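Local coordinates for protein peptidoglycan D,D-transpeptidase FtsI (Yersinia pestis, PDB 6SYN) that probably cross-links peptidoglycan as a D,D-transpeptidase of the class B penicillin-binding protein family and is a target of beta-lactam antibiotics, at residues A[276-281]-A[289-294]; A[282-287]-A[353-358]. All coordinates share one frame; numbering follows the deposited sequence.

Overall arrangement
Contacts 1 and 2 both belong to the transpeptidase domain and share one small element, the antiparallel hairpin of strands 279-281 and 284-286. Contact 1 ties the run leading into its first strand to the segment after its second, whereas contact 2 sets the turn and second strand against helix 354-360. Their centres lie about 13 Å apart, and the backbone pair Y279 and I286 joins them. Contact 1 is a surface contact held chiefly by T276 and backbone carbonyls, with V289 reaching the bound ligand CB9. Contact 2 is partly buried: an exposed asparagine, N282, bonds an amide in the first turn of the helix, and aliphatic packing follows deeper along the strand.

Contact 1 (A[276-281]-A[289-294]); sequences TLPYFV and VARYAE. With CB9 ((2R,4S)-2-[(1R)-1-{[(2S)-2-carboxy-2-phenylacetyl]amino}-2-oxoethyl]-5,5-dimethyl-1,3-thiazolidine-4-carboxylic acid), chain D.
T276 grips segment 289-294 through two consecutive backbone carbonyls. Its N donates to A293 O at 2.9 Å in a nearly straight bond (164°). Its OG1 donates to Y292 O at 2.7 Å. In neither case does the donor lie in the carbonyl plane; the hydroxyl stands 61° out of that of Y292. OG1 sits between the backbone N and the carbonyl carbon of its own residue (chi1 43°), a torsion that swings it onto Y292 O, next to the carbonyl that the T276 amide uses.

Beside T276, aliphatic groups pack against the R291 guanidinium. The CD2 branch of L277 lies over one face of it, 3.8 Å from R291 CZ, and also reaches A293 CB at 4.3 Å. R291 comes within range because its chain bends at chi2, while P278 CD approaches R291 NH2 obliquely at 4.1 Å. The amide of L277 bonds N275 OD1, and Y292 OH is hydrogen-bonded to K303 NZ.

At the start of the segment, V289 CG2 meets the phenyl ring of CB9, 3.3 Å from its atom CAM. The polar groups of the ligand are held by other parts of the pocket, including S304, N306, Y364, T440 and T442. Thus, the chemistry divides along the segment: directional bonds at Y292 and A293 fasten it to the hairpin's leading segment, a leucine packs on an arginine face beside them, and V289 offers the ligand an apolar surface.

Contact 2 (A[282-287]-A[353-358]); sequences NGHQIK and SDIERA
Strand 284-286 and helix 354-358 run in nearly the same direction, at 28° to each other, with their axes 10.6 Å apart at closest approach. The backbones draw nearer at the hairpin turn, where N282 and I355 have their CA atoms 6.2 Å apart, than at I286 and A358. Side chains bridge the gap.

N282 reaches the first turn of the helix from the hairpin. Its OD1 accepts from I355 N at 3.1 Å, the donor standing 54° out of the amide's carbonyl plane, and the same oxygen also lies beside the I355 CG2 methyl. On the helix itself, S353 and E356 form a capping box: S353 N donates to E356 OE1, and E356 N returns a weak bond to S353 OG. E356 also has a salt bridge to K349.

I355 is the central apolar residue. With CG1 anti to its backbone N (chi1 -178°), it passes H284, whose ND1 is 3.7 Å from I355 CG1, and extends CD1 to within 3.9 Å of I286 CD1. That same I286 methyl meets A358 CB at 4.3 Å, while S310 and V307 of helix 306-314 also pack on I286. An asparagine oxygen thus takes up an amide of the helix's opening turn, consistent with additional capping from the hairpin, and dispersion between aliphatic groups holds the deeper end.

Contact 1 (A[276-281]-A[289-294])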
ATOM      1  N   THR A 276     -11.466  31.989   9.580  1.00 13.85           N
ATOM      2  CA  THR A 276     -10.314  31.065   9.384  1.00 13.82           C
ATOM      3  C   THR A 276      -8.994  31.809   9.629  1.00 13.77           C
ATOM      4  O   THR A 276      -7.942  31.296   9.204  1.00 13.69           O
ATOM      5  CB  THR A 276     -10.397  30.389   8.011  1.00 13.81           C
ATOM      6  OG1 THR A 276     -10.779  31.376   7.052  1.00 13.85           O
ATOM      7  CG2 THR A 276     -11.385  29.242   7.992  1.00 13.71           C
ATOM      8  N   LEU A 277      -9.042  32.942  10.337  1.00 13.94           N
ATOM      9  CA  LEU A 277      -7.843  33.737  10.719  1.00 13.95           C
ATOM     10  C   LEU A 277      -7.047  32.976  11.778  1.00 14.01           C
ATOM     11  O   LEU A 277      -7.598  32.143  12.493  1.00 13.82           O
ATOM     12  CB  LEU A 277      -8.284  35.111  11.233  1.00 13.88           C
ATOM     13  CG  LEU A 277      -8.891  36.029  10.176  1.00 13.97           C
ATOM     14  CD1 LEU A 277      -9.607  37.205  10.823  1.00 14.05           C
ATOM     15  CD2 LEU A 277      -7.826  36.517   9.204  1.00 13.97           C
ATOM     16  N   PRO A 278      -5.725  33.240  11.912  1.00 13.94           N
ATOM     17  CA  PRO A 278      -4.915  32.595  12.947  1.00 13.87           C
ATOM     18  C   PRO A 278      -5.481  32.899  14.338  1.00 13.85           C
ATOM     19  O   PRO A 278      -5.899  34.021  14.545  1.00 13.75           O
ATOM     20  CB  PRO A 278      -3.529  33.232  12.787  1.00 14.00           C
ATOM     21  CG  PRO A 278      -3.518  33.737  11.359  1.00 13.99           C
ATOM     22  CD  PRO A 278      -4.942  34.175  11.091  1.00 13.86           C
ATOM     23  N   TYR A 279      -5.520  31.900  15.224  1.00 13.96           N
ATOM     24  CA  TYR A 279      -5.957  32.052  16.637  1.00 13.92           C
ATOM     25  C   TYR A 279      -5.148  31.101  17.521  1.00 14.51           C
ATOM     26  O   TYR A 279      -4.339  30.305  16.985  1.00 14.40           O
ATOM     27  CB  TYR A 279      -7.470  31.857  16.768  1.00 13.63           C
ATOM     28  CG  TYR A 279      -7.966  30.433  16.789  1.00 13.39           C
ATOM     29  CD1 TYR A 279      -7.771  29.584  15.711  1.00 13.26           C
ATOM     30  CD2 TYR A 279      -8.679  29.944  17.874  1.00 13.17           C
ATOM     31  CE1 TYR A 279      -8.251  28.283  15.719  1.00 13.17           C
ATOM     32  CE2 TYR A 279      -9.163  28.646  17.900  1.00 13.14           C
ATOM     33  CZ  TYR A 279      -8.950  27.811  16.817  1.00 13.23           C
ATOM     34  OH  TYR A 279      -9.431  26.532  16.833  1.00 13.20           O
ATOM     35  N   PHE A 280      -5.337  31.215  18.840  1.00 14.94           N
ATOM     36  CA  PHE A 280      -4.556  30.467  19.856  1.00 15.20           C
ATOM     37  C   PHE A 280      -5.449  29.414  20.516  1.00 15.18           C
ATOM     38  O   PHE A 280      -6.652  29.653  20.760  1.00 15.02           O
ATOM     39  CB  PHE A 280      -3.897  31.415  20.863  1.00 15.48           C
ATOM     40  CG  PHE A 280      -2.655  32.104  20.348  1.00 15.74           C
ATOM     41  CD1 PHE A 280      -1.485  31.394  20.133  1.00 15.91           C
ATOM     42  CD2 PHE A 280      -2.655  33.467  20.079  1.00 15.99           C
ATOM     43  CE1 PHE A 280      -0.344  32.029  19.659  1.00 16.24           C
ATOM     44  CE2 PHE A 280      -1.514  34.101  19.606  1.00 16.02           C
ATOM     45  CZ  PHE A 280      -0.361  33.381  19.395  1.00 16.17           C
ATOM     46  N   VAL A 281      -4.830  28.256  20.747  1.00 15.40           N
ATOM     47  CA  VAL A 281      -5.376  27.052  21.432  1.00 15.39           C
ATOM     48  C   VAL A 281      -4.290  26.600  22.421  1.00 15.87           C
ATOM     49  O   VAL A 281      -3.231  26.117  21.958  1.00 15.67           O
ATOM     50  CB  VAL A 281      -5.747  25.981  20.386  1.00 14.99           C
ATOM     51  CG1 VAL A 281      -6.210  24.672  21.009  1.00 14.97           C
ATOM     52  CG2 VAL A 281      -6.790  26.505  19.412  1.00 14.86           C
ATOM     53  N   VAL A 289      -1.922  27.556   5.849  1.00 27.63           N
ATOM     54  CA  VAL A 289      -0.903  27.794   4.785  1.00 28.56           C
ATOM     55  C   VAL A 289      -1.466  28.840   3.816  1.00 28.95           C
ATOM     56  O   VAL A 289      -0.865  29.929   3.692  1.00 28.13           O
ATOM     57  CB  VAL A 289      -0.538  26.469   4.089  1.00 28.39           C
ATOM     58  CG1 VAL A 289       0.101  26.665   2.722  1.00 28.32           C
ATOM     59  CG2 VAL A 289       0.359  25.636   4.986  1.00 28.93           C
ATOM     60  N   ALA A 290      -2.595  28.521   3.182  1.00 29.71           N
ATOM     61  CA  ALA A 290      -3.366  29.450   2.330  1.00 30.52           C
ATOM     62  C   ALA A 290      -4.172  30.370   3.252  1.00 31.44           C
ATOM     63  O   ALA A 290      -5.185  29.912   3.815  1.00 31.63           O
ATOM     64  CB  ALA A 290      -4.236  28.678   1.367  1.00 30.41           C
ATOM     65  N   ARG A 291      -3.690  31.603   3.430  1.00 32.32           N
ATOM     66  CA  ARG A 291      -4.272  32.631   4.335  1.00 32.58           C
ATOM     67  C   ARG A 291      -5.627  33.072   3.758  1.00 31.68           C
ATOM     68  O   ARG A 291      -5.660  33.570   2.611  1.00 31.14           O
ATOM     69  CB  ARG A 291      -3.238  33.752   4.533  1.00 33.83           C
ATOM     70  CG  ARG A 291      -3.801  35.145   4.786  1.00 34.66           C
ATOM     71  CD  ARG A 291      -4.100  35.421   6.244  1.00 35.15           C
ATOM     72  NE  ARG A 291      -4.692  36.743   6.399  1.00 35.38           N
ATOM     73  CZ  ARG A 291      -4.566  37.527   7.468  1.00 36.20           C
ATOM     74  NH1 ARG A 291      -5.156  38.712   7.482  1.00 36.59           N
ATOM     75  NH2 ARG A 291      -3.851  37.144   8.514  1.00 36.26           N
ATOM     76  N   TYR A 292      -6.706  32.845   4.514  1.00 29.88           N
ATOM     77  CA  TYR A 292      -8.099  33.220   4.158  1.00 28.71           C
ATOM     78  C   TYR A 292      -8.815  33.717   5.417  1.00 27.70           C
ATOM     79  O   TYR A 292      -8.735  33.050   6.469  1.00 28.31           O
ATOM     80  CB  TYR A 292      -8.834  32.037   3.523  1.00 29.04           C
ATOM     81  CG  TYR A 292      -8.614  31.866   2.040  1.00 29.45           C
ATOM     82  CD1 TYR A 292      -9.406  32.539   1.123  1.00 29.61           C
ATOM     83  CD2 TYR A 292      -7.631  31.020   1.547  1.00 29.21           C
ATOM     84  CE1 TYR A 292      -9.222  32.386  -0.243  1.00 29.76           C
ATOM     85  CE2 TYR A 292      -7.434  30.852   0.185  1.00 29.03           C
ATOM     86  CZ  TYR A 292      -8.232  31.539  -0.713  1.00 29.72           C
ATOM     87  OH  TYR A 292      -8.055  31.388  -2.058  1.00 29.99           O
ATOM     88  N   ALA A 293      -9.490  34.863   5.303  1.00 26.27           N
ATOM     89  CA  ALA A 293     -10.173  35.570   6.410  1.00 24.63           C
ATOM     90  C   ALA A 293     -11.379  34.744   6.856  1.00 23.09           C
ATOM     91  O   ALA A 293     -11.515  34.501   8.066  1.00 23.17           O
ATOM     92  CB  ALA A 293     -10.577  36.956   5.964  1.00 24.52           C
ATOM     93  N   GLU A 294     -12.204  34.337   5.890  1.00 22.10           N
ATOM     94  CA  GLU A 294     -13.421  33.502   6.073  1.00 21.87           C
ATOM     95  C   GLU A 294     -13.247  32.245   5.219  1.00 20.68           C
ATOM     96  O   GLU A 294     -12.323  32.233   4.390  1.00 21.28           O
ATOM     97  CB  GLU A 294     -14.693  34.238   5.626  1.00 22.49           C
ATOM     98  CG  GLU A 294     -14.632  35.756   5.746  1.00 22.95           C
ATOM     99  CD  GLU A 294     -13.916  36.493   4.621  1.00 23.61           C
ATOM    100  OE1 GLU A 294     -13.700  35.884   3.548  1.00 24.30           O
ATOM    101  OE2 GLU A 294     -13.571  37.681   4.815  1.00 23.75           O
TER
HETATM  102  C   CB9 D 603      -2.882  18.723   6.212  1.00 18.06           C
HETATM  103  N   CB9 D 603      -0.981  20.300   6.661  1.00 19.93           N
HETATM  104  O   CB9 D 603      -2.167  17.823   5.844  1.00 18.06           O
HETATM  105  CA  CB9 D 603      -2.425  20.157   6.456  1.00 19.20           C
HETATM  106  CB  CB9 D 603      -2.999  21.093   5.353  1.00 19.31           C
HETATM  107  CAA CB9 D 603      -2.016  22.582   2.179  1.00 19.03           C
HETATM  108  CAB CB9 D 603       0.117  21.725   3.149  1.00 19.10           C
HETATM  109  OAD CB9 D 603      -1.329  19.527   1.181  1.00 19.09           O
HETATM  110  OAE CB9 D 603       2.312  21.668   9.749  1.00 20.36           O
HETATM  111  OAF CB9 D 603      -1.233  20.631   8.862  1.00 22.06           O
HETATM  112  OAG CB9 D 603      -3.411  19.304   1.738  1.00 18.60           O
HETATM  113  OAH CB9 D 603       1.428  19.754   9.463  1.00 20.37           O
HETATM  114  CAJ CB9 D 603       3.530  22.160   4.679  1.00 20.75           C
HETATM  115  CAK CB9 D 603       2.727  23.172   5.149  1.00 20.89           C
HETATM  116  CAL CB9 D 603       3.467  20.913   5.255  1.00 20.63           C
HETATM  117  CAM CB9 D 603       1.853  22.935   6.199  1.00 20.54           C
HETATM  118  CAN CB9 D 603       2.589  20.668   6.304  1.00 20.62           C
HETATM  119  NAP CB9 D 603      -3.235  20.421   4.068  1.00 19.14           N
HETATM  120  SAQ CB9 D 603      -1.851  22.439   4.922  1.00 19.72           S
HETATM  121  CAR CB9 D 603      -2.264  19.644   1.953  1.00 19.11           C
HETATM  122  CAS CB9 D 603       1.597  20.906   9.154  1.00 20.30           C
HETATM  123  CAT CB9 D 603      -0.546  20.741   7.847  1.00 20.45           C
HETATM  124  CAU CB9 D 603       1.745  21.673   6.768  1.00 20.56           C
HETATM  125  CAX CB9 D 603      -1.977  20.274   3.327  1.00 19.23           C
HETATM  126  CAY CB9 D 603       0.810  21.468   7.953  1.00 20.47           C
HETATM  127  CAZ CB9 D 603      -1.397  21.727   3.273  1.00 19.13           C

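Contact 2 (A[282-287]-A[353-358])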
ATOM      1  N   ASN A 282      -4.500  26.849  23.719  1.00 16.57           N
ATOM      2  CA  ASN A 282      -3.543  26.534  24.819  1.00 17.42           C
ATOM      3  C   ASN A 282      -2.206  27.260  24.601  1.00 18.36           C
ATOM      4  O   ASN A 282      -1.164  26.720  25.052  1.00 18.72           O
ATOM      5  CB  ASN A 282      -3.257  25.031  24.946  1.00 17.40           C
ATOM      6  CG  ASN A 282      -4.455  24.173  25.309  1.00 17.24           C
ATOM      7  OD1 ASN A 282      -4.444  22.968  25.058  1.00 17.28           O
ATOM      8  ND2 ASN A 282      -5.471  24.762  25.921  1.00 16.76           N
ATOM      9  N   GLY A 283      -2.213  28.419  23.930  1.00 19.41           N
ATOM     10  CA  GLY A 283      -1.006  29.234  23.685  1.00 20.42           C
ATOM     11  C   GLY A 283      -0.193  28.768  22.484  1.00 21.44           C
ATOM     12  O   GLY A 283       0.899  29.338  22.275  1.00 21.97           O
ATOM     13  N   HIS A 284      -0.685  27.772  21.736  1.00 22.65           N
ATOM     14  CA  HIS A 284      -0.154  27.338  20.411  1.00 23.74           C
ATOM     15  C   HIS A 284      -1.002  27.979  19.300  1.00 24.25           C
ATOM     16  O   HIS A 284      -2.248  27.953  19.416  1.00 24.18           O
ATOM     17  CB  HIS A 284      -0.150  25.804  20.288  1.00 24.26           C
ATOM     18  CG  HIS A 284       0.726  25.095  21.272  1.00 24.91           C
ATOM     19  ND1 HIS A 284       0.213  24.240  22.235  1.00 24.67           N
ATOM     20  CD2 HIS A 284       2.067  25.094  21.441  1.00 24.54           C
ATOM     21  CE1 HIS A 284       1.198  23.750  22.954  1.00 24.56           C
ATOM     22  NE2 HIS A 284       2.347  24.261  22.489  1.00 24.63           N
ATOM     23  N   GLN A 285      -0.362  28.536  18.267  1.00 24.41           N
ATOM     24  CA  GLN A 285      -1.045  29.200  17.121  1.00 24.90           C
ATOM     25  C   GLN A 285      -1.500  28.141  16.108  1.00 24.66           C
ATOM     26  O   GLN A 285      -0.635  27.431  15.573  1.00 24.47           O
ATOM     27  CB  GLN A 285      -0.125  30.218  16.436  1.00 25.00           C
ATOM     28  CG  GLN A 285      -0.878  31.240  15.589  1.00 24.93           C
ATOM     29  CD  GLN A 285       0.012  32.182  14.813  1.00 24.82           C
ATOM     30  OE1 GLN A 285      -0.438  33.213  14.318  1.00 24.80           O
ATOM     31  NE2 GLN A 285       1.283  31.834  14.685  1.00 24.31           N
ATOM     32  N   ILE A 286      -2.809  28.036  15.861  1.00 24.74           N
ATOM     33  CA  ILE A 286      -3.366  27.337  14.666  1.00 24.79           C
ATOM     34  C   ILE A 286      -3.438  28.381  13.550  1.00 25.05           C
ATOM     35  O   ILE A 286      -4.249  29.314  13.680  1.00 24.78           O
ATOM     36  CB  ILE A 286      -4.751  26.703  14.920  1.00 24.59           C
ATOM     37  CG1 ILE A 286      -4.874  26.030  16.290  1.00 24.38           C
ATOM     38  CG2 ILE A 286      -5.102  25.744  13.791  1.00 24.60           C
ATOM     39  CD1 ILE A 286      -4.027  24.798  16.456  1.00 24.45           C
ATOM     40  N   LYS A 287      -2.596  28.260  12.522  1.00 26.08           N
ATOM     41  CA  LYS A 287      -2.694  29.107  11.304  1.00 27.12           C
ATOM     42  C   LYS A 287      -2.723  28.208  10.066  1.00 26.46           C
ATOM     43  O   LYS A 287      -2.252  27.049  10.135  1.00 26.37           O
ATOM     44  CB  LYS A 287      -1.577  30.156  11.249  1.00 28.24           C
ATOM     45  CG  LYS A 287      -0.157  29.629  11.082  1.00 29.36           C
ATOM     46  CD  LYS A 287       0.758  30.635  10.409  1.00 30.23           C
ATOM     47  CE  LYS A 287       2.195  30.170  10.300  1.00 30.64           C
ATOM     48  NZ  LYS A 287       3.014  31.128   9.519  1.00 31.05           N
ATOM     49  N   SER A 353      -6.623  17.566  26.028  1.00 18.74           N
ATOM     50  CA  SER A 353      -6.327  19.021  25.978  1.00 17.68           C
ATOM     51  C   SER A 353      -6.948  19.597  24.703  1.00 17.19           C
ATOM     52  O   SER A 353      -7.236  18.823  23.773  1.00 16.97           O
ATOM     53  CB  SER A 353      -4.847  19.300  26.051  1.00 17.50           C
ATOM     54  OG  SER A 353      -4.157  18.719  24.954  1.00 17.13           O
ATOM     55  N   ASP A 354      -7.149  20.912  24.677  1.00 16.97           N
ATOM     56  CA  ASP A 354      -7.813  21.647  23.569  1.00 16.66           C
ATOM     57  C   ASP A 354      -6.930  21.593  22.312  1.00 16.19           C
ATOM     58  O   ASP A 354      -7.493  21.490  21.205  1.00 15.86           O
ATOM     59  CB  ASP A 354      -8.162  23.062  24.032  1.00 16.79           C
ATOM     60  CG  ASP A 354      -9.290  23.092  25.050  1.00 17.15           C
ATOM     61  OD1 ASP A 354      -9.564  22.035  25.670  1.00 17.32           O
ATOM     62  OD2 ASP A 354      -9.893  24.169  25.210  1.00 17.42           O
ATOM     63  N   ILE A 355      -5.604  21.645  22.475  1.00 15.96           N
ATOM     64  CA  ILE A 355      -4.613  21.530  21.358  1.00 15.85           C
ATOM     65  C   ILE A 355      -4.627  20.095  20.813  1.00 15.32           C
ATOM     66  O   ILE A 355      -4.437  19.932  19.592  1.00 15.17           O
ATOM     67  CB  ILE A 355      -3.191  21.979  21.777  1.00 16.10           C
ATOM     68  CG1 ILE A 355      -2.192  21.910  20.616  1.00 16.19           C
ATOM     69  CG2 ILE A 355      -2.677  21.187  22.975  1.00 16.24           C
ATOM     70  CD1 ILE A 355      -2.627  22.613  19.348  1.00 16.18           C
ATOM     71  N   GLU A 356      -4.837  19.091  21.669  1.00 14.84           N
ATOM     72  CA  GLU A 356      -4.887  17.665  21.244  1.00 14.53           C
ATOM     73  C   GLU A 356      -6.117  17.466  20.352  1.00 14.42           C
ATOM     74  O   GLU A 356      -5.953  16.946  19.233  1.00 14.65           O
ATOM     75  CB  GLU A 356      -4.848  16.739  22.459  1.00 14.57           C
ATOM     76  CG  GLU A 356      -3.433  16.524  22.972  1.00 14.61           C
ATOM     77  CD  GLU A 356      -3.301  15.923  24.361  1.00 14.69           C
ATOM     78  OE1 GLU A 356      -4.335  15.761  25.047  1.00 14.78           O
ATOM     79  OE2 GLU A 356      -2.158  15.612  24.751  1.00 14.60           O
ATOM     80  N   ARG A 357      -7.286  17.919  20.816  1.00 14.31           N
ATOM     81  CA  ARG A 357      -8.573  17.924  20.065  1.00 14.06           C
ATOM     82  C   ARG A 357      -8.380  18.568  18.686  1.00 13.71           C
ATOM     83  O   ARG A 357      -8.816  17.962  17.691  1.00 14.00           O
ATOM     84  CB  ARG A 357      -9.642  18.659  20.880  1.00 14.25           C
ATOM     85  CG  ARG A 357     -10.074  17.896  22.126  1.00 14.37           C
ATOM     86  CD  ARG A 357     -10.731  18.772  23.168  1.00 14.40           C
ATOM     87  NE  ARG A 357     -12.079  19.147  22.776  1.00 14.36           N
ATOM     88  CZ  ARG A 357     -12.858  19.983  23.448  1.00 14.49           C
ATOM     89  NH1 ARG A 357     -12.426  20.550  24.564  1.00 14.70           N
ATOM     90  NH2 ARG A 357     -14.072  20.252  23.001  1.00 14.56           N
ATOM     91  N   ALA A 358      -7.748  19.743  18.634  1.00 13.28           N
ATOM     92  CA  ALA A 358      -7.443  20.489  17.389  1.00 12.95           C
ATOM     93  C   ALA A 358      -6.571  19.630  16.461  1.00 12.57           C
ATOM     94  O   ALA A 358      -6.974  19.400  15.312  1.00 12.52           O
ATOM     95  CB  ALA A 358      -6.769  21.801  17.715  1.00 12.88           C
TER